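Local coordinates for protein caprin-2 (Danio rerio, PDB 4OUS) that probably acts in canonical Wnt signalling through a C1q domain that forms a calcium-binding trimer, at residues 35-40 with 44-49; 70-73 with 79-82; 55-60 with 108-113; 82-85 with 91-94. The protein carries 1 engineered substitution. All coordinates share one frame; numbering follows the deposited sequence.

Overall arrangement
All four contacts lie within one C1q domain, a two-sheet sandwich that assembles as a trimer. Contact 3 sits nearest the middle, its centre about 3 Å from the chain's centre, where side chains of the two sheets meet. Contact 2 lies beside it, centres about 6 Å apart, its strand 68-74 bonded through the backbone to strand 107-114 of contact 3. Contact 4 continues strand 77-84 from contact 2, sharing Ala-82, and ends at the calcium site, about 3 Å from the Glu-92 side chain. Contact 1 lies on the opposite side of the chain's centre from contact 4, centres about 26 Å apart, and joins contact 3 where Phe-45 N bonds to Val-108 O.

Contact 1 of 4, residues 35-40 with 44-49; sequences GDMFDT and RFTCPA
Met-37 has the largest share of this contact, lying against Phe-45, Thr-46 and Pro-48 in turn. Its CB touches the Phe-45 ring at CE1, 3.6 Å away, and its CG meets Pro-48 CG at 3.7 Å. The chain is bent at both chi2 and chi3 (-45° and -57°), which folds the thioether back across residues 46-48 and sets CE 3.9 Å from Thr-46 CB, the two side chains crossing at about a right angle. The backbone of Met-37 is tied to Thr-46 as well: Thr-46 N gives a nearly straight bond to Met-37 O at 3.0 Å. A second bond runs from Asp-39 N to Arg-44 O at 2.9 Å, whereas the return from Arg-44 N to Asp-39 O is long and weak. Between them Phe-38 and Phe-45 form an antiparallel non-hydrogen-bonded pair, CA to CA 4.3 Å, with both side chains on one face of the sheet.

Further out, Phe-8 receives that pair, stacking on the Phe-38 ring and meeting the ring of Phe-45. On the other face Arg-44 makes a cation-pi contact with Trp-109. The polar ends look elsewhere as well: Asp-39 OD2 is bonded to Ser-42 OG in the intervening turn, and Thr-46 OG1 to Gln-107 NE2. Strands 38-39 and 44-46 make a short antiparallel beta hairpin, aromatic on its inner face, and a backbone bond from Phe-45 to Val-108 joins it to strand 107-114, leaving it at the margin of a C1q jelly-roll sheet.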
loop_
_atom_site.group_PDB
_atom_site.type_symbol
_atom_site.label_atom_id
_atom_site.label_comp_id
_atom_site.label_asym_id
_atom_site.label_seq_id
_atom_site.Cartn_x
_atom_site.Cartn_y
_atom_site.Cartn_z
ATOM N N GLY A 35 15.377 15.453 -5.192
ATOM C CA GLY A 35 14.713 16.645 -5.684
ATOM C C GLY A 35 14.442 17.696 -4.620
ATOM O O GLY A 35 14.064 18.820 -4.954
ATOM N N ASP A 36 14.636 17.339 -3.351
ATOM C CA ASP A 36 14.495 18.270 -2.228
ATOM C C ASP A 36 13.109 18.884 -2.111
ATOM O O ASP A 36 12.972 20.012 -1.637
ATOM C CB ASP A 36 15.516 19.408 -2.325
ATOM C CG ASP A 36 16.921 18.910 -2.476
ATOM O OD1 ASP A 36 17.527 18.550 -1.445
ATOM O OD2 ASP A 36 17.418 18.881 -3.622
ATOM N N MET A 37 12.082 18.157 -2.521
ATOM C CA MET A 37 10.756 18.752 -2.607
ATOM C C MET A 37 9.826 18.424 -1.433
ATOM O O MET A 37 8.728 18.986 -1.352
ATOM C CB MET A 37 10.092 18.343 -3.927
ATOM C CG MET A 37 10.848 18.748 -5.199
ATOM S SD MET A 37 11.483 20.429 -5.238
ATOM C CE MET A 37 9.977 21.294 -4.966
ATOM N N PHE A 38 10.237 17.535 -0.530
ATOM C CA PHE A 38 9.461 17.316 0.684
ATOM C C PHE A 38 9.976 18.211 1.799
ATOM O O PHE A 38 11.185 18.311 2.009
ATOM C CB PHE A 38 9.510 15.858 1.134
ATOM C CG PHE A 38 8.564 15.552 2.260
ATOM C CD1 PHE A 38 7.215 15.374 2.008
ATOM C CD2 PHE A 38 9.012 15.465 3.569
ATOM C CE1 PHE A 38 6.333 15.095 3.030
ATOM C CE2 PHE A 38 8.130 15.175 4.602
ATOM C CZ PHE A 38 6.791 14.995 4.330
ATOM N N ASP A 39 9.051 18.856 2.503
ATOM C CA ASP A 39 9.364 19.706 3.644
ATOM C C ASP A 39 8.893 19.046 4.936
ATOM O O ASP A 39 7.693 18.876 5.147
ATOM C CB ASP A 39 8.709 21.073 3.470
ATOM C CG ASP A 39 8.995 22.001 4.628
ATOM O OD1 ASP A 39 10.152 22.451 4.749
ATOM O OD2 ASP A 39 8.068 22.283 5.414
ATOM N N THR A 40 9.830 18.672 5.801
ATOM C CA THR A 40 9.481 17.906 6.994
ATOM C C THR A 40 8.573 18.656 7.968
ATOM O O THR A 40 7.672 18.063 8.557
ATOM C CB THR A 40 10.739 17.464 7.762
ATOM O OG1 THR A 40 11.531 18.610 8.095
ATOM C CG2 THR A 40 11.560 16.499 6.936
ATOM N N ARG A 44 4.569 18.891 3.665
ATOM C CA ARG A 44 4.142 19.087 2.284
ATOM C C ARG A 44 5.206 18.724 1.260
ATOM O O ARG A 44 6.379 19.107 1.377
ATOM C CB ARG A 44 3.709 20.540 2.054
ATOM C CG ARG A 44 2.460 20.940 2.833
ATOM C CD ARG A 44 2.140 22.422 2.685
ATOM N NE ARG A 44 0.824 22.737 3.236
ATOM C CZ ARG A 44 -0.253 22.993 2.500
ATOM N NH1 ARG A 44 -0.172 22.988 1.177
ATOM N NH2 ARG A 44 -1.412 23.261 3.088
ATOM N N PHE A 45 4.764 17.991 0.246
ATOM C CA PHE A 45 5.507 17.798 -0.990
ATOM C C PHE A 45 5.113 18.878 -1.985
ATOM O O PHE A 45 3.924 19.070 -2.231
ATOM C CB PHE A 45 5.205 16.419 -1.571
ATOM C CG PHE A 45 5.775 16.205 -2.942
ATOM C CD1 PHE A 45 7.115 15.914 -3.105
ATOM C CD2 PHE A 45 4.974 16.299 -4.065
ATOM C CE1 PHE A 45 7.649 15.710 -4.365
ATOM C CE2 PHE A 45 5.502 16.093 -5.329
ATOM C CZ PHE A 45 6.840 15.801 -5.477
ATOM N N THR A 46 6.090 19.573 -2.555
ATOM C CA THR A 46 5.803 20.552 -3.594
ATOM C C THR A 46 6.203 19.991 -4.948
ATOM O O THR A 46 7.325 19.517 -5.128
ATOM C CB THR A 46 6.533 21.873 -3.329
ATOM O OG1 THR A 46 6.096 22.396 -2.070
ATOM C CG2 THR A 46 6.218 22.890 -4.414
ATOM N N CYS A 47 5.278 20.040 -5.899
ATOM C CA CYS A 47 5.552 19.554 -7.240
ATOM C C CYS A 47 6.561 20.447 -7.956
ATOM O O CYS A 47 6.304 21.635 -8.134
ATOM C CB CYS A 47 4.257 19.494 -8.041
ATOM S SG CYS A 47 4.479 19.029 -9.747
ATOM N N PRO A 48 7.701 19.881 -8.386
ATOM C CA PRO A 48 8.711 20.688 -9.083
ATOM C C PRO A 48 8.524 20.736 -10.594
ATOM O O PRO A 48 9.173 21.537 -11.265
ATOM C CB PRO A 48 10.011 19.966 -8.749
ATOM C CG PRO A 48 9.599 18.529 -8.692
ATOM C CD PRO A 48 8.209 18.528 -8.082
ATOM N N ALA A 49 7.665 19.869 -11.116
ATOM C CA ALA A 49 7.495 19.732 -12.551
ATOM C C ALA A 49 6.178 19.042 -12.823
ATOM O O ALA A 49 5.876 18.004 -12.233
ATOM C CB ALA A 49 8.648 18.950 -13.163
#

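Contact 2 of 4, residues 70-73 with 79-82; sequences INLM and MVSA
Asn-71 and Ser-81 turn their polar groups alike, each with its gamma atom beside its own backbone N and opposite the carbonyl carbon (chi1 -48° and -57°), and this brings the amide of one to the hydroxyl of the other. Asn-71 ND2 donates to Ser-81 OG at 2.9 Å, and the oxygen lies exactly in the plane of the amide. The two residues are an antiparallel non-hydrogen-bonded pair, so the side-chain bond joins the strands at a place where the backbone makes none.

Next to them Ile-70 and Ala-82 form a hydrogen-bonded pair, with Ile-70 N to Ala-82 O at 2.9 Å and Ala-82 N to Ile-70 O at 2.8 Å. At the other end the register slips. Met-79 and Val-80 both stand opposite Leu-72, a classic beta bulge: Met-79 N is bonded to Leu-72 O at 2.8 Å, while Leu-72 N is bonded to Val-80 O at the same length of 2.8 Å. Leu-72 and Val-80 lie side by side on the face that turns to the sandwich core, Leu-72 CB being 3.8 Å from Val-80 CG2; Phe-57 of the facing sheet packs on Leu-72 and Ile-70.

The face of Asn-71 and Ser-81 meets the second subunit. Asn-71 OD1 accepts from Arg-111 NE of the same chain, and Ser-81 OG donates to the backbone O of Trp-122 of the second subunit. Amide and hydroxyl are thus each used twice, forming a chain of hydrogen bonds from Arg-111 to the subunit interface, which would tend to fix both rotamers.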
loop_
_atom_site.group_PDB
_atom_site.type_symbol
_atom_site.label_atom_id
_atom_site.label_comp_id
_atom_site.label_asym_id
_atom_site.label_seq_id
_atom_site.Cartn_x
_atom_site.Cartn_y
_atom_site.Cartn_z
ATOM N N ILE A 70 -7.599 9.989 7.953
ATOM C CA ILE A 70 -6.524 10.658 7.232
ATOM C C ILE A 70 -7.013 11.048 5.846
ATOM O O ILE A 70 -7.668 10.241 5.177
ATOM C CB ILE A 70 -5.292 9.734 7.066
ATOM C CG1 ILE A 70 -4.784 9.211 8.410
ATOM C CG2 ILE A 70 -4.184 10.431 6.296
ATOM C CD1 ILE A 70 -4.204 10.275 9.304
ATOM N N ASN A 71 -6.684 12.260 5.402
ATOM C CA ASN A 71 -6.919 12.658 4.015
ATOM C C ASN A 71 -5.600 12.925 3.305
ATOM O O ASN A 71 -4.746 13.646 3.835
ATOM C CB ASN A 71 -7.765 13.933 3.906
ATOM C CG ASN A 71 -9.002 13.909 4.772
ATOM O OD1 ASN A 71 -9.111 14.685 5.730
ATOM N ND2 ASN A 71 -9.956 13.048 4.431
ATOM N N LEU A 72 -5.454 12.399 2.092
ATOM C CA LEU A 72 -4.403 12.846 1.187
ATOM C C LEU A 72 -4.933 14.068 0.445
ATOM O O LEU A 72 -5.937 13.979 -0.267
ATOM C CB LEU A 72 -4.008 11.751 0.202
ATOM C CG LEU A 72 -2.935 12.138 -0.821
ATOM C CD1 LEU A 72 -1.558 12.239 -0.194
ATOM C CD2 LEU A 72 -2.929 11.174 -2.016
ATOM N N MET A 73 -4.278 15.199 0.659
ATOM C CA MET A 73 -4.682 16.490 0.126
ATOM C C MET A 73 -3.832 16.880 -1.062
ATOM O O MET A 73 -2.621 16.651 -1.063
ATOM C CB MET A 73 -4.540 17.575 1.194
ATOM C CG MET A 73 -5.187 17.251 2.530
ATOM S SD MET A 73 -6.994 17.160 2.454
ATOM C CE MET A 73 -7.396 18.850 2.031
ATOM N N MET A 79 -8.192 14.179 -1.891
ATOM C CA MET A 79 -8.041 13.313 -3.056
ATOM C C MET A 79 -8.421 11.865 -2.751
ATOM O O MET A 79 -9.213 11.271 -3.486
ATOM C CB MET A 79 -6.616 13.396 -3.596
ATOM C CG MET A 79 -6.176 14.833 -3.911
ATOM S SD MET A 79 -7.302 15.841 -4.926
ATOM C CE MET A 79 -7.057 15.079 -6.528
ATOM N N VAL A 80 -7.858 11.291 -1.686
ATOM C CA VAL A 80 -8.303 9.998 -1.166
ATOM C C VAL A 80 -8.240 10.067 0.349
ATOM O O VAL A 80 -7.581 10.950 0.906
ATOM C CB VAL A 80 -7.448 8.793 -1.675
ATOM C CG1 VAL A 80 -7.486 8.673 -3.191
ATOM C CG2 VAL A 80 -6.009 8.861 -1.171
ATOM N N SER A 81 -8.918 9.138 1.017
ATOM C CA SER A 81 -8.952 9.127 2.470
ATOM C C SER A 81 -8.750 7.728 3.027
ATOM O O SER A 81 -8.856 6.731 2.308
ATOM C CB SER A 81 -10.279 9.690 2.979
ATOM O OG SER A 81 -10.507 11.000 2.480
ATOM N N ALA A 82 -8.458 7.666 4.321
ATOM C CA ALA A 82 -8.297 6.393 5.002
ATOM C C ALA A 82 -8.881 6.478 6.399
ATOM O O ALA A 82 -8.879 7.536 7.023
ATOM C CB ALA A 82 -6.830 5.991 5.063
#

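Contact 3 of 4, residues 55-60 with 108-113; sequences FIFHIL and VWLRLH
Val-108 pushes its CG1 methyl onto the middle of the Phe-55 ring, 3.7 Å from the centroid and only 10° off the ring normal, a CH-pi contact squarely over the face. The two side chains approach from opposite directions, and Val-108 CG2 settles 3.8 Å from Phe-55 CZ beside the first methyl. Phe-57 and Leu-110 form a second, more oblique pair. With chi1 at 65° the Phe-57 ring sits between its backbone N and carbonyl carbon, which turns one face to Leu-110 CD2; that methyl is 4.0 Å from the centroid and displaced toward the rim. The other branch, Leu-110 CD1, meets Phe-57 CB at 3.6 Å and also reaches Ile-59 CD1 tip to tip at 4.0 Å. With an alanine in place of Phe-55 the ring under Val-108 CG1 is gone, and a gap would probably open between the sheets at this end.

Toward the other end the strands draw apart. Leu-112 CD1 stays 6.1 Å from Ile-59 CG2, and the side chain packs instead on Phe-16, Pro-18 and Leu-68. The alternate residues Trp-109 and Arg-111 lie on the outer side of their strand; Trp-109 NE1 is bonded to Asn-75 O, and Arg-111, partly exposed, packs on Trp-122 of the second subunit. His-58, on the back of the other strand, bonds His-97 of the third subunit.

No hydrogen bond crosses between the segments, whose axes approach to 9.7 Å at an angle of 24°: this is the apolar filling between two face-to-face sheets, the core of the C1q jelly-roll sandwich.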
loop_
_atom_site.group_PDB
_atom_site.type_symbol
_atom_site.label_atom_id
_atom_site.label_comp_id
_atom_site.label_asym_id
_atom_site.label_seq_id
_atom_site.Cartn_x
_atom_site.Cartn_y
_atom_site.Cartn_z
ATOM N N PHE A 55 1.658 8.452 -4.796
ATOM C CA PHE A 55 1.753 8.645 -3.347
ATOM C C PHE A 55 1.236 7.424 -2.617
ATOM O O PHE A 55 0.278 6.798 -3.062
ATOM C CB PHE A 55 0.961 9.876 -2.909
ATOM C CG PHE A 55 1.473 11.132 -3.513
ATOM C CD1 PHE A 55 0.938 11.613 -4.699
ATOM C CD2 PHE A 55 2.547 11.795 -2.946
ATOM C CE1 PHE A 55 1.447 12.749 -5.295
ATOM C CE2 PHE A 55 3.058 12.928 -3.534
ATOM C CZ PHE A 55 2.510 13.408 -4.714
ATOM N N ILE A 56 1.860 7.098 -1.489
ATOM C CA ILE A 56 1.442 5.993 -0.636
ATOM C C ILE A 56 1.599 6.445 0.816
ATOM O O ILE A 56 2.563 7.151 1.147
ATOM C CB ILE A 56 2.289 4.710 -0.876
ATOM C CG1 ILE A 56 2.445 4.387 -2.364
ATOM C CG2 ILE A 56 1.708 3.525 -0.109
ATOM C CD1 ILE A 56 3.363 3.207 -2.641
ATOM N N PHE A 57 0.685 6.051 1.700
ATOM C CA PHE A 57 0.859 6.345 3.114
ATOM C C PHE A 57 0.295 5.228 3.971
ATOM O O PHE A 57 -0.646 4.537 3.575
ATOM C CB PHE A 57 0.226 7.696 3.493
ATOM C CG PHE A 57 -1.269 7.757 3.345
ATOM C CD1 PHE A 57 -2.097 7.408 4.402
ATOM C CD2 PHE A 57 -1.851 8.207 2.173
ATOM C CE1 PHE A 57 -3.479 7.482 4.284
ATOM C CE2 PHE A 57 -3.235 8.282 2.058
ATOM C CZ PHE A 57 -4.041 7.925 3.114
ATOM N N HIS A 58 0.886 5.076 5.154
ATOM C CA HIS A 58 0.484 4.103 6.161
ATOM C C HIS A 58 0.590 4.794 7.506
ATOM O O HIS A 58 1.701 5.153 7.902
ATOM C CB HIS A 58 1.393 2.871 6.148
ATOM C CG HIS A 58 1.213 1.986 4.958
ATOM N ND1 HIS A 58 1.858 2.187 3.756
ATOM C CD2 HIS A 58 0.454 0.879 4.804
ATOM C CE1 HIS A 58 1.495 1.238 2.911
ATOM N NE2 HIS A 58 0.649 0.429 3.522
ATOM N N ILE A 59 -0.524 4.989 8.207
ATOM C CA ILE A 59 -0.497 5.743 9.455
ATOM C C ILE A 59 -1.056 4.889 10.593
ATOM O O ILE A 59 -2.198 4.443 10.528
ATOM C CB ILE A 59 -1.303 7.053 9.334
ATOM C CG1 ILE A 59 -0.839 7.896 8.129
ATOM C CG2 ILE A 59 -1.226 7.842 10.626
ATOM C CD1 ILE A 59 0.578 8.408 8.209
ATOM N N LEU A 60 -0.253 4.654 11.626
ATOM C CA LEU A 60 -0.685 3.864 12.773
ATOM C C LEU A 60 -1.320 4.782 13.811
ATOM O O LEU A 60 -0.720 5.797 14.183
ATOM C CB LEU A 60 0.500 3.112 13.384
ATOM C CG LEU A 60 0.148 2.049 14.426
ATOM C CD1 LEU A 60 -0.464 0.827 13.755
ATOM C CD2 LEU A 60 1.367 1.664 15.256
ATOM N N VAL A 108 1.148 18.465 -2.035
ATOM C CA VAL A 108 0.470 17.252 -1.621
ATOM C C VAL A 108 0.905 16.956 -0.188
ATOM O O VAL A 108 2.092 17.060 0.141
ATOM C CB VAL A 108 0.789 16.078 -2.570
ATOM C CG1 VAL A 108 0.153 14.791 -2.076
ATOM C CG2 VAL A 108 0.315 16.400 -3.986
ATOM N N TRP A 109 -0.056 16.629 0.668
ATOM C CA TRP A 109 0.200 16.518 2.095
ATOM C C TRP A 109 -0.877 15.660 2.736
ATOM O O TRP A 109 -1.920 15.409 2.126
ATOM C CB TRP A 109 0.256 17.909 2.747
ATOM C CG TRP A 109 -0.923 18.815 2.461
ATOM C CD1 TRP A 109 -1.193 19.466 1.286
ATOM C CD2 TRP A 109 -1.963 19.187 3.376
ATOM N NE1 TRP A 109 -2.336 20.214 1.415
ATOM C CE2 TRP A 109 -2.829 20.059 2.687
ATOM C CE3 TRP A 109 -2.244 18.865 4.708
ATOM C CZ2 TRP A 109 -3.962 20.612 3.285
ATOM C CZ3 TRP A 109 -3.363 19.422 5.304
ATOM C CH2 TRP A 109 -4.211 20.283 4.591
ATOM N N LEU A 110 -0.610 15.183 3.947
ATOM C CA LEU A 110 -1.589 14.410 4.695
ATOM C C LEU A 110 -2.204 15.250 5.797
ATOM O O LEU A 110 -1.506 15.957 6.534
ATOM C CB LEU A 110 -0.965 13.161 5.305
ATOM C CG LEU A 110 -0.371 12.143 4.334
ATOM C CD1 LEU A 110 0.204 10.969 5.107
ATOM C CD2 LEU A 110 -1.387 11.659 3.328
ATOM N N ARG A 111 -3.523 15.156 5.903
ATOM C CA ARG A 111 -4.291 15.826 6.933
ATOM C C ARG A 111 -4.793 14.816 7.957
ATOM O O ARG A 111 -5.393 13.795 7.598
ATOM C CB ARG A 111 -5.477 16.574 6.320
ATOM C CG ARG A 111 -6.258 17.393 7.330
ATOM C CD ARG A 111 -7.301 18.255 6.662
ATOM N NE ARG A 111 -8.415 17.463 6.165
ATOM C CZ ARG A 111 -9.526 17.998 5.669
ATOM N NH1 ARG A 111 -9.652 19.317 5.600
ATOM N NH2 ARG A 111 -10.511 17.218 5.246
ATOM N N LEU A 112 -4.556 15.122 9.231
ATOM C CA LEU A 112 -5.147 14.393 10.333
ATOM C C LEU A 112 -6.524 14.982 10.573
ATOM O O LEU A 112 -6.651 16.047 11.172
ATOM C CB LEU A 112 -4.273 14.495 11.582
ATOM C CG LEU A 112 -4.790 13.769 12.818
ATOM C CD1 LEU A 112 -4.983 12.290 12.547
ATOM C CD2 LEU A 112 -3.844 13.982 13.988
ATOM N N HIS A 113 -7.550 14.344 10.034
ATOM C CA HIS A 113 -8.900 14.854 10.195
ATOM C C HIS A 113 -9.360 14.669 11.643
ATOM O O HIS A 113 -9.742 15.635 12.301
ATOM C CB HIS A 113 -9.846 14.167 9.215
ATOM C CG HIS A 113 -11.286 14.453 9.482
ATOM N ND1 HIS A 113 -11.811 15.727 9.446
ATOM C CD2 HIS A 113 -12.306 13.633 9.824
ATOM C CE1 HIS A 113 -13.099 15.675 9.745
ATOM N NE2 HIS A 113 -13.425 14.416 9.972
#

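Contact 4 of 4, residues 82-85 with 91-94; sequences AYAN and HETA
Ala-94 and Ala-84 face each other with their methyls 4.0 Å apart, and with Glu-92 they account for most of the surface buried here. Ala-94 CB also meets the methyl of Ala-82 at 3.8 Å, so it sits against two methyls of the strand facing it from the other sheet. Ala-84 CB in turn lies 3.4 Å from Thr-93 O and 3.8 Å from Glu-92 CB, close packing that such small side chains permit.

No direct hydrogen bond crosses between the segments. Strand 77-84 and strand 93-102 belong to the two different sheets of the C1q sandwich, and a loop connects them; Ala-84 is bonded through its backbone to Leu-68, Ala-94 to Ile-59.

Glu-92 is the polar member. Its chi1 of -114°, away from any staggered position, puts CG 3.7 Å from Asn-85 O, and the bend at chi2 turns the carboxylate back on its own backbone: Thr-93 N donates to Glu-92 OE1 at 2.7 Å, reaching it on the anti side and 25° out of the carboxylate plane. The other oxygen, OE2, binds the calcium ion together with OE2 of Glu-92 from each of the two neighbouring subunits. A water that accepts from Asn-85 N at 3.0 Å stands equally close to Glu-92 OE2 and links the segments at this end. A glutamine in place of Glu-92 is likely to leave the calcium ion short of negative charge and to weaken the joining of the three subunits there. Nearby, Tyr-83 OH and Asn-85 ND2 both bond to Asp-90 of the second subunit.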
loop_
_atom_site.group_PDB
_atom_site.type_symbol
_atom_site.label_atom_id
_atom_site.label_comp_id
_atom_site.label_asym_id
_atom_site.label_seq_id
_atom_site.Cartn_x
_atom_site.Cartn_y
_atom_site.Cartn_z
ATOM N N ALA A 82 -8.458 7.666 4.321
ATOM C CA ALA A 82 -8.297 6.393 5.002
ATOM C C ALA A 82 -8.881 6.478 6.399
ATOM O O ALA A 82 -8.879 7.536 7.023
ATOM C CB ALA A 82 -6.830 5.991 5.063
ATOM N N TYR A 83 -9.363 5.338 6.874
ATOM C CA TYR A 83 -9.996 5.204 8.180
ATOM C C TYR A 83 -9.387 4.035 8.915
ATOM O O TYR A 83 -9.118 2.998 8.297
ATOM C CB TYR A 83 -11.499 4.973 8.016
ATOM C CG TYR A 83 -12.255 4.639 9.288
ATOM C CD1 TYR A 83 -12.829 5.641 10.052
ATOM C CD2 TYR A 83 -12.408 3.322 9.714
ATOM C CE1 TYR A 83 -13.538 5.352 11.205
ATOM C CE2 TYR A 83 -13.115 3.019 10.875
ATOM C CZ TYR A 83 -13.680 4.042 11.615
ATOM O OH TYR A 83 -14.396 3.781 12.768
ATOM N N ALA A 84 -9.208 4.165 10.224
ATOM C CA ALA A 84 -8.856 2.998 11.018
ATOM C C ALA A 84 -9.381 3.153 12.428
ATOM O O ALA A 84 -9.288 4.227 13.019
ATOM C CB ALA A 84 -7.351 2.774 11.029
ATOM N N ASN A 85 -9.911 2.068 12.969
ATOM C CA ASN A 85 -10.378 2.089 14.333
ATOM C C ASN A 85 -10.479 0.681 14.863
ATOM O O ASN A 85 -10.782 -0.246 14.117
ATOM C CB ASN A 85 -11.727 2.787 14.417
ATOM C CG ASN A 85 -12.095 3.158 15.824
ATOM O OD1 ASN A 85 -11.250 3.611 16.593
ATOM N ND2 ASN A 85 -13.361 2.966 16.177
ATOM N N HIS A 91 -3.979 -0.498 18.475
ATOM C CA HIS A 91 -3.466 0.189 17.307
ATOM C C HIS A 91 -4.123 -0.385 16.057
ATOM O O HIS A 91 -4.569 -1.536 16.026
ATOM C CB HIS A 91 -1.950 0.056 17.217
ATOM C CG HIS A 91 -1.226 0.564 18.423
ATOM N ND1 HIS A 91 -1.112 1.904 18.718
ATOM C CD2 HIS A 91 -0.571 -0.096 19.406
ATOM C CE1 HIS A 91 -0.422 2.050 19.835
ATOM N NE2 HIS A 91 -0.083 0.852 20.273
ATOM N N GLU A 92 -4.196 0.451 15.038
ATOM C CA GLU A 92 -4.792 0.125 13.757
ATOM C C GLU A 92 -4.173 1.055 12.734
ATOM O O GLU A 92 -3.672 2.117 13.102
ATOM C CB GLU A 92 -6.311 0.297 13.761
ATOM C CG GLU A 92 -7.164 -0.949 13.594
ATOM C CD GLU A 92 -7.072 -1.551 12.186
ATOM O OE1 GLU A 92 -6.060 -1.358 11.474
ATOM O OE2 GLU A 92 -8.092 -2.102 11.725
ATOM N N THR A 93 -4.238 0.687 11.461
ATOM C CA THR A 93 -3.511 1.398 10.420
ATOM C C THR A 93 -4.451 1.955 9.364
ATOM O O THR A 93 -5.264 1.218 8.795
ATOM C CB THR A 93 -2.474 0.476 9.760
ATOM O OG1 THR A 93 -1.668 -0.121 10.782
ATOM C CG2 THR A 93 -1.584 1.241 8.792
ATOM N N ALA A 94 -4.329 3.254 9.109
ATOM C CA ALA A 94 -5.049 3.939 8.043
ATOM C C ALA A 94 -4.102 4.124 6.870
ATOM O O ALA A 94 -3.062 4.789 7.008
ATOM C CB ALA A 94 -5.579 5.282 8.531
HETATM O O HOH W 1 -10.260 -0.190 10.951
#